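Local coordinates for protein uronate isomerase (Caulobacter crescentus, PDB 2Q01) that interconverts D-glucuronate with D-fructuronate, and D-galacturonate with D-tagaturonate, as a uronate isomerase of the metallo-dependent hydrolase superfamily, at residues A196-D200 and S249-H254; G303-Q307 and K468-L472; I357-L362 and L381-W387. One frame throughout, in Å; residues are numbered along the deposited sequence. Where two conformers were deposited one is given.

Interaction 1: residues A196-D200 and S249-H254; sequences AYRPD and SSDHGH
Tyr-197 meets strand 249-252 in a single beta bridge, with two backbone bonds: Tyr-197 N to Ser-249 O (3.2 Å, N-H...O 175°) and Asp-251 N to Tyr-197 O (2.7 Å). This end is buried and close-fitting: Ser-250 CB, at the edge of the Tyr-197 ring, lies 3.4 Å from Tyr-197 O. The tyrosine hydroxyl reaches on to His-235. Pro-199 CG lies 3.7 Å from His-252 CE1.

Arg-198, Asp-200 and Gly-253 are only partly buried, and water enters here. Arg-198 runs extended beside Asp-251, and its NH1 forms a salt bridge with Asp-251 OD2 (2.8 Å), the guanidinium turned 88° to the carboxylate. Arg-198 NE makes a weak, bent bond to Asp-200 OD2 (3.0 Å). The same OD2 takes Gly-253 N on its syn side (2.9 Å), while a water links Asp-200 OD1 with the rings of His-252 and His-254.

Asp-251 CG stands opposite the backbone N (chi1 -175°), which sends the carboxylate toward Arg-198; OD1 is hydrogen-bonded to His-309 ND1, and OD2 weakly to His-41. One guanidinium thus joins two carboxylates, and the bonds to Arg-198 and His-309 probably help fix the rotation of Asp-251.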
# COMPACT_ATOMS: atom_id res chain seq x y z
N ALA B 196 -10.44 10.53 -29.15
CA ALA B 196 -9.09 10.36 -28.64
C ALA B 196 -8.38 9.29 -29.46
O ALA B 196 -9.01 8.31 -29.87
CB ALA B 196 -9.13 9.97 -27.17
N TYR B 197 -7.09 9.49 -29.70
CA TYR B 197 -6.28 8.60 -30.54
C TYR B 197 -5.71 7.42 -29.76
O TYR B 197 -4.82 7.59 -28.93
CB TYR B 197 -5.14 9.41 -31.16
CG TYR B 197 -4.36 8.70 -32.25
CD1 TYR B 197 -4.87 8.62 -33.55
CD2 TYR B 197 -3.10 8.16 -32.00
CE1 TYR B 197 -4.16 8.00 -34.55
CE2 TYR B 197 -2.38 7.53 -33.00
CZ TYR B 197 -2.92 7.46 -34.28
OH TYR B 197 -2.23 6.85 -35.29
N ARG B 198 -6.21 6.22 -30.03
CA ARG B 198 -5.76 5.02 -29.33
C ARG B 198 -5.17 3.98 -30.29
O ARG B 198 -5.88 3.08 -30.74
CB ARG B 198 -6.91 4.40 -28.54
CG ARG B 198 -6.46 3.44 -27.45
CD ARG B 198 -7.54 2.43 -27.13
NE ARG B 198 -7.13 1.53 -26.05
CZ ARG B 198 -7.46 1.67 -24.77
NH1 ARG B 198 -8.23 2.68 -24.38
NH2 ARG B 198 -7.02 0.80 -23.88
N PRO B 199 -3.85 4.07 -30.57
CA PRO B 199 -3.21 3.25 -31.59
C PRO B 199 -2.87 1.80 -31.20
O PRO B 199 -2.21 1.11 -31.97
CB PRO B 199 -1.94 4.03 -31.92
CG PRO B 199 -1.61 4.74 -30.66
CD PRO B 199 -2.90 5.00 -29.93
N ASP B 200 -3.35 1.36 -30.03
CA ASP B 200 -3.01 0.06 -29.43
C ASP B 200 -3.04 -1.16 -30.35
O ASP B 200 -2.17 -2.03 -30.25
CB ASP B 200 -3.93 -0.22 -28.23
CG ASP B 200 -3.66 0.70 -27.05
OD1 ASP B 200 -2.77 1.58 -27.14
OD2 ASP B 200 -4.35 0.53 -26.03
N SER B 249 -6.13 14.64 -27.27
CA SER B 249 -5.41 13.62 -26.53
C SER B 249 -5.17 12.32 -27.29
O SER B 249 -5.86 12.01 -28.26
CB SER B 249 -6.12 13.34 -25.20
OG SER B 249 -5.32 12.52 -24.36
N SER B 250 -4.16 11.58 -26.85
CA SER B 250 -3.94 10.22 -27.32
C SER B 250 -3.97 9.29 -26.11
O SER B 250 -3.81 9.74 -24.97
CB SER B 250 -2.63 10.11 -28.11
OG SER B 250 -1.53 9.84 -27.27
N ASP B 251 -4.19 8.00 -26.35
CA ASP B 251 -4.33 7.04 -25.25
C ASP B 251 -3.60 5.72 -25.54
O ASP B 251 -3.67 5.21 -26.65
CB ASP B 251 -5.81 6.78 -24.96
CG ASP B 251 -6.03 5.88 -23.76
OD1 ASP B 251 -5.21 5.92 -22.82
OD2 ASP B 251 -7.02 5.12 -23.75
N HIS B 252 -2.90 5.20 -24.54
CA HIS B 252 -2.05 4.02 -24.70
C HIS B 252 -2.22 3.01 -23.58
O HIS B 252 -1.72 3.21 -22.47
CB HIS B 252 -0.58 4.45 -24.84
CG HIS B 252 -0.38 5.57 -25.80
ND1 HIS B 252 -0.28 5.37 -27.16
CD2 HIS B 252 -0.36 6.91 -25.62
CE1 HIS B 252 -0.16 6.53 -27.77
NE2 HIS B 252 -0.20 7.49 -26.86
N GLY B 253 -2.94 1.93 -23.86
CA GLY B 253 -3.16 0.85 -22.90
C GLY B 253 -2.22 -0.32 -23.14
O GLY B 253 -2.62 -1.35 -23.69
N HIS B 254 -0.97 -0.16 -22.72
CA HIS B 254 0.05 -1.17 -22.88
C HIS B 254 0.10 -2.03 -21.62
O HIS B 254 -0.38 -1.60 -20.58
CB HIS B 254 1.41 -0.51 -23.13
CG HIS B 254 1.52 0.17 -24.45
ND1 HIS B 254 2.66 0.86 -24.84
CD2 HIS B 254 0.65 0.29 -25.48
CE1 HIS B 254 2.48 1.36 -26.04
NE2 HIS B 254 1.27 1.04 -26.46
O HOH W 1 -6.81 2.35 -21.67
O HOH W 2 -0.19 2.61 -28.00

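Interaction 2: residues G303-Q307 and K468-L472; sequences GLVMQ and KAYKL
Lys-471 NZ donates to Gly-303 O at 3.1 Å, the one hydrogen bond between the two segments. It comes in well to the side of the carbonyl, at a C=O...N angle of 112° and tilted 35° from the carbonyl plane. The lysine chain is extended beyond CG, so its methylenes run past the strand start: CD lies 3.6 Å from Gly-303 O, and CE is 3.9 Å from Val-305 CG2. With an alanine here, Gly-303 O would probably lose this donor and Val-305 CG2 its methylene cover.

Val-305 supplies the methyl groups: its CB points toward the helix end, and CG2, opposite the carbonyl carbon, packs on the Ala-469 carbonyl oxygen (3.4 Å from Ala-469 O) as well as on the lysine CE. Farther along, Gln-307 and Tyr-470 cross at about a right angle, with the amide plane 83° from the ring. Gln-307 NE2 lies near the ring plane, 2.9 Å from Tyr-470 OH, but the angle is too poor for a hydrogen bond; Gln-307 OE1 is instead bonded to Ser-249 OG.

Lys-471, with positive phi, is the C-prime residue of a Schellman motif that ends helix 451-469, and Lys-471 N bonds back to Lys-468 O (3.2 Å). The helix terminus packs against strand 305-308, which lies between strands 249-252 and 357-359; Tyr-470 touches both, at Ser-249 and Ile-358.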
# COMPACT_ATOMS: atom_id res chain seq x y z
N GLY B 303 0.84 18.45 -30.84
CA GLY B 303 0.29 18.89 -29.55
C GLY B 303 -0.75 17.98 -28.91
O GLY B 303 -1.54 18.43 -28.08
N LEU B 304 -0.75 16.71 -29.30
CA LEU B 304 -1.60 15.71 -28.66
C LEU B 304 -1.09 15.33 -27.27
O LEU B 304 0.04 14.88 -27.12
CB LEU B 304 -1.73 14.47 -29.53
CG LEU B 304 -3.11 14.08 -30.04
CD1 LEU B 304 -3.91 15.30 -30.45
CD2 LEU B 304 -3.00 13.10 -31.19
N VAL B 305 -1.94 15.53 -26.27
CA VAL B 305 -1.64 15.15 -24.89
C VAL B 305 -1.67 13.63 -24.76
O VAL B 305 -2.60 12.97 -25.18
CB VAL B 305 -2.63 15.82 -23.90
CG1 VAL B 305 -2.50 15.22 -22.54
CG2 VAL B 305 -2.39 17.32 -23.83
N MET B 306 -0.62 13.08 -24.17
CA MET B 306 -0.41 11.65 -24.21
C MET B 306 -0.80 10.98 -22.89
O MET B 306 -0.17 11.20 -21.87
CB MET B 306 1.06 11.40 -24.52
CG MET B 306 1.38 10.05 -25.05
SD MET B 306 3.11 10.06 -25.51
CE MET B 306 3.63 8.61 -24.62
N GLN B 307 -1.84 10.15 -22.93
CA GLN B 307 -2.24 9.40 -21.74
C GLN B 307 -1.69 7.98 -21.74
O GLN B 307 -1.95 7.21 -22.66
CB GLN B 307 -3.76 9.35 -21.60
CG GLN B 307 -4.45 10.69 -21.70
CD GLN B 307 -5.96 10.54 -21.73
OE1 GLN B 307 -6.57 10.47 -22.79
NE2 GLN B 307 -6.58 10.48 -20.55
N LYS B 468 -7.34 22.97 -18.82
CA LYS B 468 -5.95 23.32 -19.15
C LYS B 468 -5.14 22.11 -19.60
O LYS B 468 -4.46 22.17 -20.63
CB LYS B 468 -5.25 24.03 -17.99
CG LYS B 468 -5.31 25.55 -18.09
CD LYS B 468 -4.47 26.24 -17.02
CE LYS B 468 -4.65 27.76 -17.12
NZ LYS B 468 -3.98 28.49 -16.01
N ALA B 469 -5.26 21.02 -18.85
CA ALA B 469 -4.46 19.81 -19.06
C ALA B 469 -4.76 19.13 -20.39
O ALA B 469 -3.86 18.62 -21.05
CB ALA B 469 -4.66 18.84 -17.92
N TYR B 470 -6.04 19.14 -20.77
CA TYR B 470 -6.49 18.54 -22.02
C TYR B 470 -6.66 19.55 -23.15
O TYR B 470 -7.32 19.26 -24.14
CB TYR B 470 -7.78 17.76 -21.80
CG TYR B 470 -7.57 16.47 -21.06
CD1 TYR B 470 -7.65 16.43 -19.67
CD2 TYR B 470 -7.26 15.30 -21.74
CE1 TYR B 470 -7.43 15.24 -18.98
CE2 TYR B 470 -7.04 14.11 -21.06
CZ TYR B 470 -7.13 14.09 -19.68
OH TYR B 470 -6.92 12.91 -19.02
N LYS B 471 -6.08 20.74 -22.97
CA LYS B 471 -6.07 21.81 -23.98
C LYS B 471 -7.45 22.11 -24.58
O LYS B 471 -7.61 22.28 -25.79
CB LYS B 471 -5.01 21.52 -25.06
CG LYS B 471 -3.58 21.35 -24.52
CD LYS B 471 -2.63 20.89 -25.62
CE LYS B 471 -1.20 20.78 -25.11
NZ LYS B 471 -0.21 20.51 -26.21
N LEU B 472 -8.44 22.17 -23.70
CA LEU B 472 -9.85 22.34 -24.06
C LEU B 472 -10.30 23.80 -24.05
O LEU B 472 -11.49 24.09 -24.16
CB LEU B 472 -10.71 21.51 -23.11
CG LEU B 472 -11.33 20.18 -23.56
CD1 LEU B 472 -10.56 19.51 -24.67
CD2 LEU B 472 -11.43 19.25 -22.37

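Interaction 3: residues I357-L362 and L381-W387; sequences IILFTL and LKLGPSW. With K (potassium ion), chain E.
A beta-alpha-beta unit of the TIM-barrel fold supplies this contact: strand 357-359, helix 366-375 and strand 381-383, the two strands parallel neighbours with directions 38° apart. Backbone bonds join Ile-357 O to Lys-382 N (2.8 Å), Lys-382 O to Leu-359 N (2.8 Å) and Leu-359 O to Gly-384 N (2.8 Å). On the face bearing Ile-357, Leu-359, Leu-381 and Leu-383, Leu-359 CD1 rests against Leu-381 CG (3.8 Å), and Leu-371 and Ala-375 of the helix pack on this side.

Past the strand ends waters bridge the chains, one between Thr-361 N and Pro-385 O, another between Thr-361 O and Trp-387 N. Gly-384 CA sits over the Phe-360 face in a CH-pi contact, 3.8 Å from the ring centroid; the absence of a CB lets the ring lie so close. The edge of Phe-360 is directed at the Trp-387 face, an offset edge-to-face pair with planes 80° apart. Trp-387 CG lies opposite its backbone N (chi1 167°), which brings the indole alongside Leu-362, whose CD1 covers one face, 3.4 Å from Trp-387 CE3. His-309 stacks on Phe-360 and meets Trp-387 edge-to-face.

At the start of strand 381-383 a potassium ion is shared with Ala-375, Tyr-378, Asn-411 and Ser-75 of the second subunit. Leu-381 O binds the ion at 2.6 Å, and a coordinating water accepts from Lys-382 NZ.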
# COMPACT_ATOMS: atom_id res chain seq x y z
N ILE B 357 2.43 14.66 -20.85
CA ILE B 357 2.09 13.26 -20.58
C ILE B 357 1.26 13.14 -19.29
O ILE B 357 1.55 13.79 -18.29
CB ILE B 357 3.37 12.37 -20.49
CG1 ILE B 357 4.24 12.53 -21.74
CG2 ILE B 357 3.03 10.89 -20.30
CD1 ILE B 357 5.53 11.75 -21.72
N ILE B 358 0.20 12.32 -19.32
CA ILE B 358 -0.62 12.06 -18.14
C ILE B 358 -0.53 10.59 -17.77
O ILE B 358 -0.90 9.73 -18.57
CB ILE B 358 -2.10 12.47 -18.35
CG1 ILE B 358 -2.20 13.93 -18.83
CG2 ILE B 358 -2.89 12.29 -17.06
CD1 ILE B 358 -3.59 14.36 -19.18
N LEU B 359 -0.02 10.30 -16.58
CA LEU B 359 0.20 8.93 -16.12
C LEU B 359 -0.94 8.41 -15.25
O LEU B 359 -1.42 9.10 -14.34
CB LEU B 359 1.50 8.82 -15.33
CG LEU B 359 2.82 9.18 -15.99
CD1 LEU B 359 3.90 9.22 -14.91
CD2 LEU B 359 3.19 8.20 -17.11
N PHE B 360 -1.36 7.19 -15.53
CA PHE B 360 -2.40 6.51 -14.79
C PHE B 360 -1.80 5.25 -14.21
O PHE B 360 -0.72 4.83 -14.63
CB PHE B 360 -3.55 6.13 -15.72
CG PHE B 360 -4.43 7.29 -16.09
CD1 PHE B 360 -4.04 8.20 -17.06
CD2 PHE B 360 -5.67 7.45 -15.48
CE1 PHE B 360 -4.86 9.26 -17.40
CE2 PHE B 360 -6.49 8.50 -15.83
CZ PHE B 360 -6.08 9.41 -16.79
N THR B 361 -2.49 4.64 -13.25
CA THR B 361 -2.04 3.38 -12.68
C THR B 361 -3.21 2.50 -12.23
O THR B 361 -4.31 2.98 -11.96
CB THR B 361 -1.03 3.61 -11.52
OG1 THR B 361 -0.16 2.47 -11.41
CG2 THR B 361 -1.74 3.84 -10.19
N LEU B 362 -2.95 1.20 -12.19
CA LEU B 362 -3.85 0.21 -11.61
C LEU B 362 -3.21 -0.31 -10.32
O LEU B 362 -3.80 -1.10 -9.58
CB LEU B 362 -4.05 -0.93 -12.60
CG LEU B 362 -5.41 -1.17 -13.27
CD1 LEU B 362 -6.34 0.02 -13.15
CD2 LEU B 362 -5.25 -1.61 -14.73
N LEU B 381 5.17 15.61 -16.99
CA LEU B 381 4.37 14.55 -16.38
C LEU B 381 3.25 15.08 -15.52
O LEU B 381 3.45 16.00 -14.73
CB LEU B 381 5.27 13.65 -15.53
CG LEU B 381 5.75 12.29 -16.05
CD1 LEU B 381 5.85 12.20 -17.56
CD2 LEU B 381 7.07 11.93 -15.38
N LYS B 382 2.06 14.50 -15.63
CA LYS B 382 0.94 14.89 -14.81
C LYS B 382 0.27 13.61 -14.36
O LYS B 382 0.45 12.58 -14.99
CB LYS B 382 -0.04 15.72 -15.64
CG LYS B 382 -0.46 17.04 -15.04
CD LYS B 382 0.44 18.16 -15.49
CE LYS B 382 -0.29 19.48 -15.50
NZ LYS B 382 0.68 20.60 -15.41
N LEU B 383 -0.49 13.66 -13.27
CA LEU B 383 -1.15 12.46 -12.75
C LEU B 383 -2.62 12.41 -13.07
O LEU B 383 -3.35 13.37 -12.85
CB LEU B 383 -0.93 12.32 -11.25
CG LEU B 383 0.51 12.02 -10.85
CD1 LEU B 383 0.59 11.67 -9.40
CD2 LEU B 383 1.10 10.90 -11.71
N GLY B 384 -3.05 11.28 -13.61
CA GLY B 384 -4.45 11.05 -13.90
C GLY B 384 -5.13 10.59 -12.63
O GLY B 384 -4.46 10.15 -11.70
N PRO B 385 -6.47 10.69 -12.58
CA PRO B 385 -7.20 10.24 -11.40
C PRO B 385 -7.11 8.73 -11.22
O PRO B 385 -6.67 8.01 -12.12
CB PRO B 385 -8.64 10.65 -11.70
CG PRO B 385 -8.72 10.72 -13.17
CD PRO B 385 -7.38 11.23 -13.61
N SER B 386 -7.53 8.26 -10.04
CA SER B 386 -7.61 6.83 -9.78
C SER B 386 -8.52 6.17 -10.80
O SER B 386 -9.59 6.68 -11.13
CB SER B 386 -8.06 6.57 -8.35
OG SER B 386 -9.22 7.31 -8.05
N TRP B 387 -8.07 5.03 -11.32
CA TRP B 387 -8.64 4.46 -12.53
C TRP B 387 -9.24 3.07 -12.27
O TRP B 387 -8.74 2.31 -11.43
CB TRP B 387 -7.54 4.47 -13.62
CG TRP B 387 -7.79 3.67 -14.88
CD1 TRP B 387 -8.94 3.60 -15.61
CD2 TRP B 387 -6.83 2.85 -15.57
NE1 TRP B 387 -8.77 2.76 -16.68
CE2 TRP B 387 -7.48 2.29 -16.69
CE3 TRP B 387 -5.48 2.53 -15.34
CZ2 TRP B 387 -6.83 1.43 -17.58
CZ3 TRP B 387 -4.84 1.67 -16.23
CH2 TRP B 387 -5.52 1.12 -17.33
K K E . 4.63 18.03 -13.66
O HOH W 3 -2.16 8.76 -11.78
O HOH W 4 -4.26 6.57 -11.86
O HOH W 5 -5.63 4.17 -10.09
O HOH W 6 3.52 19.82 -15.22

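How the interactions relate
Interactions 1, 2 and 3 all draw on one parallel sheet, in which strands 249-252, 305-308, 357-359 and 381-383 follow one another. Probable backbone hydrogen bonds join interactions 1 and 2 (Ser-250 N to Val-305 O, Ser-250 O to Gln-307 N) and interactions 2 and 3 (Met-306 O to Ile-358 N); 1 and 3 do not touch. Interactions 1 and 3 are buried, whereas interaction 2 is only partly so and lies farther from the chain centre. Their chemistry differs accordingly: a charged network at the C-terminal end of the strand in 1, a helix terminus packed on a strand, with a single lysine-to-carbonyl bond, in 2, and parallel strand pairing with apolar and aromatic packing beside a bound potassium ion in 3.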